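Local coordinates for protein TRAP dicarboxylate transporter-DctP subunit (Desulfovibrio salexigens, PDB 4N6D) that probably binds a small solute, likely an organic acid, in the periplasm and hands it to a membrane-embedded TRAP transporter for uptake, at residues A[43-47]-A[144-148]; A[210-214]-A[274-280]. All coordinates share one frame; numbering follows the deposited sequence. Where two conformers were deposited one is given.

Interaction 1. Residues A[43-47]-A[144-148]; sequences FPCVQ and MFASA
F145 holds its ring between two side chains of helix 43-58, with CD1 and CE1 toward F43 and CE2 and CZ toward Q47. On the F43 side, CE1 and CD1 of F145 both meet F43 CE2, the CE1 to CE2 distance being 3.6 Å. Ring centroids stand 5.8 Å apart and the planes make 69°, an oblique meeting in which the two side chains run past each other in opposite senses. On the Q47 side, F145 CE2 lies 3.5 Å from Q47 NE2 and equally near its CD, with amide and ring planes 46° apart. P44 adds a looser apolar contact, its CB 4.4 Å from F145 CZ. Further along 144-148, F43 CZ reaches the backbone of S147, at 3.6 Å from its CA.

Q47 is placed by its own helix. Its chain bends at chi2 (76°), which folds the amide back so that NE2 donates to P44 O at 2.9 Å, in the carbonyl plane and on a lone pair. Y34 OH also bonds to NE2 and Q262 pairs with OE1, so both ends of the buried amide are satisfied. F235 of the adjacent strand 234-240 meets the F145 ring nearly parallel and the F43 ring edge-to-face, extending the aromatic cluster.

The axes of 43-47 and 144-146 approach to 10.8 Å at their closest, a span that these large side chains bridge. With the hydrogen bonds of Q47 going to P44, Y34 and Q262, the chemistry implies that 43-47 and 144-148 meet directly through van der Waals packing of rings, a proline and the Q47 side chain.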
ATOM      1  N   PHE A  43       0.219  10.051  -1.139  1.00 10.85           N
ATOM      2  CA  PHE A  43      -0.675   9.485  -2.137  1.00 11.14           C
ATOM      3  C   PHE A  43      -2.125   9.199  -1.680  1.00 10.59           C
ATOM      4  O   PHE A  43      -3.048   9.393  -2.464  1.00 11.40           O
ATOM      5  CB  PHE A  43      -0.036   8.288  -2.878  1.00 10.20           C
ATOM      6  CG  PHE A  43      -0.148   6.969  -2.160  1.00 11.35           C
ATOM      7  CD1 PHE A  43       0.811   6.580  -1.238  1.00 17.36           C
ATOM      8  CD2 PHE A  43      -1.193   6.101  -2.442  1.00 15.93           C
ATOM      9  CE1 PHE A  43       0.703   5.358  -0.580  1.00 19.01           C
ATOM     10  CE2 PHE A  43      -1.279   4.872  -1.807  1.00 15.80           C
ATOM     11  CZ  PHE A  43      -0.346   4.516  -0.868  1.00 16.37           C
ATOM     12  N   PRO A  44      -2.353   8.793  -0.407  1.00 10.22           N
ATOM     13  CA  PRO A  44      -3.753   8.545  -0.033  1.00  9.28           C
ATOM     14  C   PRO A  44      -4.580   9.834  -0.061  1.00 11.21           C
ATOM     15  O   PRO A  44      -5.786   9.808  -0.320  1.00 10.34           O
ATOM     16  CB  PRO A  44      -3.640   8.012   1.403  1.00 10.49           C
ATOM     17  CG  PRO A  44      -2.227   7.441   1.463  1.00  9.67           C
ATOM     18  CD  PRO A  44      -1.433   8.431   0.683  1.00 11.42           C
ATOM     19  N   CYS A  45      -3.932  10.965   0.194  1.00 12.05           N
ATOM     20  CA  CYS A  45      -4.647  12.243   0.158  1.00  7.70           C
ATOM     21  C   CYS A  45      -4.736  12.771  -1.256  1.00 12.69           C
ATOM     22  O   CYS A  45      -5.757  13.310  -1.653  1.00 13.10           O
ATOM     23  CB  CYS A  45      -3.967  13.258   1.056  1.00 10.43           C
ATOM     24  SG  CYS A  45      -4.209  12.818   2.804  1.00 11.17           S
ATOM     25  N   VAL A  46      -3.677  12.599  -2.036  1.00  9.74           N
ATOM     26  CA  VAL A  46      -3.721  13.051  -3.427  1.00 12.89           C
ATOM     27  C   VAL A  46      -4.842  12.350  -4.186  1.00 10.31           C
ATOM     28  O   VAL A  46      -5.608  12.983  -4.925  1.00 10.59           O
ATOM     29  CB  VAL A  46      -2.363  12.824  -4.129  1.00 10.86           C
ATOM     30  CG1 VAL A  46      -2.475  13.021  -5.634  1.00 13.28           C
ATOM     31  CG2 VAL A  46      -1.328  13.760  -3.553  1.00 12.95           C
ATOM     32  N   GLN A  47      -4.975  11.042  -4.009  1.00 11.55           N
ATOM     33  CA  GLN A  47      -6.053  10.359  -4.705  1.00  8.71           C
ATOM     34  C   GLN A  47      -7.400  10.830  -4.171  1.00  8.01           C
ATOM     35  O   GLN A  47      -8.358  10.948  -4.942  1.00  9.37           O
ATOM     36  CB  GLN A  47      -5.903   8.833  -4.644  1.00  8.16           C
ATOM     37  CG  GLN A  47      -6.148   8.218  -3.282  1.00 10.95           C
ATOM     38  CD  GLN A  47      -7.620   8.118  -2.883  1.00  8.75           C
ATOM     39  OE1 GLN A  47      -8.519   7.954  -3.728  1.00 10.00           O
ATOM     40  NE2 GLN A  47      -7.865   8.174  -1.578  1.00  7.87           N
ATOM     41  N   MET A 144     -10.387   0.719  -3.205  1.00  6.42           N
ATOM     42  CA  MET A 144      -9.236   0.207  -2.474  1.00  6.64           C
ATOM     43  C   MET A 144      -8.027   0.440  -3.339  1.00  7.64           C
ATOM     44  O   MET A 144      -8.140   0.598  -4.555  1.00  9.48           O
ATOM     45  CB  MET A 144      -9.365  -1.277  -2.178  1.00  9.89           C
ATOM     46  CG  MET A 144     -10.593  -1.588  -1.329  1.00 14.71           C
ATOM     47  SD  MET A 144     -10.717  -3.335  -1.022  1.00 16.45           S
ATOM     48  CE  MET A 144      -9.642  -3.462   0.400  1.00 16.07           C
ATOM     49  N   PHE A 145      -6.860   0.475  -2.707  1.00  7.26           N
ATOM     50  CA  PHE A 145      -5.611   0.608  -3.442  1.00  8.00           C
ATOM     51  C   PHE A 145      -4.444   0.213  -2.552  1.00  8.38           C
ATOM     52  O   PHE A 145      -4.620  -0.050  -1.380  1.00  8.86           O
ATOM     53  CB  PHE A 145      -5.429   2.029  -3.973  1.00  7.16           C
ATOM     54  CG  PHE A 145      -5.599   3.087  -2.936  1.00  7.21           C
ATOM     55  CD1 PHE A 145      -4.578   3.393  -2.064  1.00  7.87           C
ATOM     56  CD2 PHE A 145      -6.785   3.793  -2.846  1.00  9.86           C
ATOM     57  CE1 PHE A 145      -4.748   4.379  -1.084  1.00 11.08           C
ATOM     58  CE2 PHE A 145      -6.957   4.785  -1.876  1.00 10.96           C
ATOM     59  CZ  PHE A 145      -5.947   5.065  -0.996  1.00  9.03           C
ATOM     60  N   ALA A 146      -3.264   0.156  -3.136  1.00  6.45           N
ATOM     61  CA  ALA A 146      -2.069  -0.280  -2.425  1.00  7.86           C
ATOM     62  C   ALA A 146      -0.920   0.658  -2.703  1.00  7.57           C
ATOM     63  O   ALA A 146      -0.843   1.287  -3.764  1.00  9.55           O
ATOM     64  CB  ALA A 146      -1.667  -1.687  -2.842  1.00  9.74           C
ATOM     65  N   SER A 147       0.010   0.720  -1.751  1.00  9.10           N
ATOM     66  CA  SER A 147       1.257   1.433  -1.951  1.00  8.47           C
ATOM     67  C   SER A 147       2.094   0.766  -3.048  1.00 10.61           C
ATOM     68  O   SER A 147       1.748  -0.306  -3.540  1.00  9.34           O
ATOM     69  CB  SER A 147       2.037   1.415  -0.649  1.00 10.13           C
ATOM     70  OG  SER A 147       2.552   0.112  -0.402  1.00 11.03           O
ATOM     71  N   ALA A 148       3.200   1.401  -3.418  1.00  8.20           N
ATOM     72  CA  ALA A 148       4.230   0.756  -4.206  1.00  8.27           C
ATOM     73  C   ALA A 148       4.944  -0.227  -3.304  1.00  8.93           C
ATOM     74  O   ALA A 148       4.853  -0.128  -2.073  1.00  9.68           O
ATOM     75  CB  ALA A 148       5.212   1.774  -4.744  1.00 11.38           C
TER

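Interaction 2. Residues A[210-214]-A[274-280]; sequences FEVLK and VKRSLAW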
ATOM      1  N   PHE A 210      10.126   3.457  -2.776  1.00 12.33           N
ATOM      2  CA  PHE A 210      11.141   4.323  -3.376  1.00  9.10           C
ATOM      3  C   PHE A 210      10.779   5.802  -3.395  1.00 10.90           C
ATOM      4  O   PHE A 210      11.667   6.637  -3.582  1.00 12.90           O
ATOM      5  CB  PHE A 210      11.440   3.891  -4.822  1.00  9.74           C
ATOM      6  CG  PHE A 210      12.295   2.643  -4.962  1.00 10.10           C
ATOM      7  CD1 PHE A 210      13.275   2.323  -4.039  1.00 12.87           C
ATOM      8  CD2 PHE A 210      12.122   1.805  -6.048  1.00 15.08           C
ATOM      9  CE1 PHE A 210      14.071   1.178  -4.196  1.00 10.06           C
ATOM     10  CE2 PHE A 210      12.901   0.673  -6.218  1.00 13.38           C
ATOM     11  CZ  PHE A 210      13.888   0.356  -5.301  1.00 11.25           C
ATOM     12  N   GLU A 211       9.511   6.175  -3.200  1.00 10.22           N
ATOM     13  CA  GLU A 211       9.211   7.603  -3.284  1.00 12.68           C
ATOM     14  C   GLU A 211       9.959   8.419  -2.221  1.00 13.43           C
ATOM     15  O   GLU A 211      10.136   9.626  -2.379  1.00 13.67           O
ATOM     16  CB  GLU A 211       7.703   7.907  -3.231  1.00 15.83           C
ATOM     17  CG  GLU A 211       7.142   8.045  -1.876  1.00 24.75           C
ATOM     18  CD  GLU A 211       6.769   6.736  -1.318  1.00 36.46           C
ATOM     19  OE1 GLU A 211       7.108   5.721  -1.979  1.00 32.25           O
ATOM     20  OE2 GLU A 211       6.121   6.726  -0.248  1.00 42.90           O
ATOM     21  N   VAL A 212      10.386   7.775  -1.138  1.00 15.82           N
ATOM     22  CA  VAL A 212      11.043   8.515  -0.055  1.00 12.21           C
ATOM     23  C   VAL A 212      12.415   9.045  -0.493  1.00 12.23           C
ATOM     24  O   VAL A 212      12.982   9.939   0.131  1.00 13.05           O
ATOM     25  CB  VAL A 212      11.197   7.657   1.228  1.00 17.55           C
ATOM     26  CG1 VAL A 212       9.835   7.198   1.735  1.00 24.04           C
ATOM     27  CG2 VAL A 212      12.093   6.466   0.977  1.00 15.11           C
ATOM     28  N   LEU A 213      12.954   8.477  -1.564  1.00 11.65           N
ATOM     29  CA  LEU A 213      14.259   8.904  -2.057  1.00 11.97           C
ATOM     30  C   LEU A 213      14.265  10.382  -2.429  1.00 12.58           C
ATOM     31  O   LEU A 213      15.247  11.091  -2.164  1.00 13.76           O
ATOM     32  CB  LEU A 213      14.692   8.029  -3.245  1.00 11.26           C
ATOM     33  CG  LEU A 213      15.127   6.628  -2.789  1.00 10.92           C
ATOM     34  CD1 LEU A 213      15.228   5.681  -3.969  1.00 11.38           C
ATOM     35  CD2 LEU A 213      16.458   6.676  -1.981  1.00 11.56           C
ATOM     36  N   LYS A 214      13.166  10.839  -3.028  1.00 14.63           N
ATOM     37  CA  LYS A 214      12.953  12.247  -3.330  1.00 13.27           C
ATOM     38  C   LYS A 214      12.134  12.943  -2.244  1.00 14.65           C
ATOM     39  O   LYS A 214      12.523  13.993  -1.764  1.00 15.90           O
ATOM     40  CB  LYS A 214      12.223  12.430  -4.660  1.00 15.50           C
ATOM     41  CG  LYS A 214      11.973  13.887  -5.005  1.00 15.16           C
ATOM     42  CD  LYS A 214      11.275  14.062  -6.345  1.00 16.46           C
ATOM     43  CE  LYS A 214      11.016  15.547  -6.624  1.00 26.15           C
ATOM     44  NZ  LYS A 214      10.285  15.728  -7.907  1.00 35.66           N
ATOM     45  N   VAL A 274       6.730   7.196  -8.109  1.00 10.87           N
ATOM     46  CA  VAL A 274       7.981   6.468  -7.904  1.00  9.14           C
ATOM     47  C   VAL A 274       8.933   6.705  -9.054  1.00 11.27           C
ATOM     48  O   VAL A 274      10.114   6.973  -8.834  1.00 11.92           O
ATOM     49  CB  VAL A 274       7.739   4.948  -7.709  1.00 10.67           C
ATOM     50  CG1 VAL A 274       9.008   4.148  -7.883  1.00 10.81           C
ATOM     51  CG2 VAL A 274       7.191   4.715  -6.342  1.00 11.39           C
ATOM     52  N   LYS A 275       8.431   6.631 -10.286  1.00 12.64           N
ATOM     53  CA  LYS A 275       9.291   6.834 -11.436  1.00 14.27           C
ATOM     54  C   LYS A 275       9.951   8.220 -11.372  1.00 15.97           C
ATOM     55  O   LYS A 275      11.156   8.360 -11.609  1.00 15.76           O
ATOM     56  CB  LYS A 275       8.499   6.652 -12.729  1.00 13.89           C
ATOM     57  CG  LYS A 275       9.335   6.747 -13.976  1.00 22.89           C
ATOM     58  CD  LYS A 275       8.542   6.320 -15.215  1.00 27.48           C
ATOM     59  CE  LYS A 275       9.424   6.368 -16.472  1.00 31.77           C
ATOM     60  NZ  LYS A 275       8.641   6.121 -17.705  1.00 40.90           N
ATOM     61  N   ARG A 276       9.174   9.240 -11.033  1.00 17.22           N
ATOM     62  CA  ARG A 276       9.724  10.586 -10.893  1.00 18.28           C
ATOM     63  C   ARG A 276      10.749  10.712  -9.771  1.00 16.10           C
ATOM     64  O   ARG A 276      11.754  11.450  -9.906  1.00 17.56           O
ATOM     65  CB  ARG A 276       8.584  11.596 -10.716  1.00 18.95           C
ATOM     66  CG  ARG A 276       7.770  11.695 -11.976  1.00 24.50           C
ATOM     67  CD  ARG A 276       6.597  12.646 -11.899  1.00 31.74           C
ATOM     68  NE  ARG A 276       5.876  12.638 -13.176  1.00 28.32           N
ATOM     69  CZ  ARG A 276       4.724  13.264 -13.393  1.00 43.95           C
ATOM     70  NH1 ARG A 276       4.146  13.966 -12.421  1.00 50.93           N
ATOM     71  NH2 ARG A 276       4.145  13.190 -14.586  1.00 49.88           N
ATOM     72  N   SER A 277      10.511  10.004  -8.669  0.55 14.17           N
ATOM     73  CA  SER A 277      11.418  10.019  -7.521  0.55 15.55           C
ATOM     74  C   SER A 277      12.771   9.475  -7.943  0.55 15.89           C
ATOM     75  O   SER A 277      13.816  10.071  -7.673  0.55 14.69           O
ATOM     76  CB  SER A 277      10.850   9.189  -6.357  0.55 18.19           C
ATOM     77  OG  SER A 277      11.765   9.106  -5.268  0.55 13.70           O
ATOM     78  N   LEU A 278      12.739   8.351  -8.647  1.00 12.75           N
ATOM     79  CA  LEU A 278      13.959   7.671  -9.049  1.00 11.91           C
ATOM     80  C   LEU A 278      14.725   8.487 -10.085  1.00 14.07           C
ATOM     81  O   LEU A 278      15.941   8.581 -10.019  1.00 13.64           O
ATOM     82  CB  LEU A 278      13.641   6.293  -9.603  1.00 15.44           C
ATOM     83  CG  LEU A 278      13.167   5.282  -8.545  1.00 12.53           C
ATOM     84  CD1 LEU A 278      12.702   3.999  -9.197  1.00 13.32           C
ATOM     85  CD2 LEU A 278      14.275   4.993  -7.539  1.00 16.26           C
ATOM     86  N   ALA A 279      14.006   9.076 -11.035  1.00 16.56           N
ATOM     87  CA  ALA A 279      14.669   9.876 -12.068  1.00 16.88           C
ATOM     88  C   ALA A 279      15.316  11.096 -11.422  1.00 16.32           C
ATOM     89  O   ALA A 279      16.447  11.446 -11.754  1.00 15.61           O
ATOM     90  CB  ALA A 279      13.687  10.282 -13.148  1.00 17.48           C
ATOM     91  N   TRP A 280      14.607  11.735 -10.487  1.00 15.79           N
ATOM     92  CA  TRP A 280      15.165  12.889  -9.765  1.00 14.88           C
ATOM     93  C   TRP A 280      16.440  12.490  -9.008  1.00 14.83           C
ATOM     94  O   TRP A 280      17.460  13.167  -9.086  1.00 17.08           O
ATOM     95  CB  TRP A 280      14.128  13.445  -8.806  1.00 14.97           C
ATOM     96  CG  TRP A 280      14.564  14.579  -7.910  1.00 15.43           C
ATOM     97  CD1 TRP A 280      14.452  15.913  -8.162  1.00 17.75           C
ATOM     98  CD2 TRP A 280      15.139  14.464  -6.601  1.00 17.60           C
ATOM     99  NE1 TRP A 280      14.935  16.640  -7.093  1.00 22.52           N
ATOM    100  CE2 TRP A 280      15.355  15.770  -6.124  1.00 20.79           C
ATOM    101  CE3 TRP A 280      15.481  13.382  -5.783  1.00 18.95           C
ATOM    102  CZ2 TRP A 280      15.913  16.020  -4.878  1.00 24.23           C
ATOM    103  CZ3 TRP A 280      16.038  13.640  -4.543  1.00 18.16           C
ATOM    104  CH2 TRP A 280      16.239  14.941  -4.103  1.00 20.56           C
TER
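K214 lays its extended chain across one face of the W280 indole. CG stands 3.8 Å from the centroid of the six-membered ring and 23° off its normal, a CH-pi contact, while CD and CE continue along the indole rim, CD nearest W280 CG and CE nearest W280 CD1; the two side chains cross at about a right angle. CG anti to the backbone N (chi1 180°) and a straight run beyond it send the aliphatic part over the indole. Below this, L213 CD1 touches L278 CD2 at 3.8 Å, and the other branch of L278, CD1, meets F210 CD2 at 3.9 Å. V274 CG1 packs on F210 CB at 3.9 Å and lies near the plane of the F210 ring, at its edge.

S277 sits among these groups. It was modelled in two conformers; in the one described, OG donates to F210 O at 3.0 Å and accepts from K214 N at 3.2 Å, so this polar link may be only partly occupied. F210 O also takes L213 N, which approaches from the opposite face of the carbonyl plane to S277 OG.

Around this shell, M153 of strand 151-154 touches both F210 and L213, and M289 of strand 288-290 touches F210 and L278, backing the apolar side. E211 OE1 hydrogen-bonds S209 OG, and R276 NE forms a salt bridge with E272 OE2 along its own helix.

The turn after strand 205-208 and the short helix 212-215 are thus seated on helix 249-285 within the domain built on the four-stranded sheet, an arrangement that fits the TRAP solute-binding fold, in which one long helix runs along both domains.

Both contacts use helix 249-285, but differently. In interaction 2 this helix supplies a whole segment, whereas in interaction 1 it flanks the contact through Q262, T266 and M270. Interaction 1 is buried, its centre about 7 Å from that of the chain, and joins a helix to the edge strand of the five-stranded sheet, with aromatic rings and a satisfied amide. Interaction 2, partly buried and with its centre about 16 Å from that of the chain, adds a CH-pi contact and a serine link to its apolar packing, with K214 and R276 at the exposed margin. The centres of the two contacts are 16 Å apart, and they touch where A148 CB meets V274 CG2 at 3.9 Å.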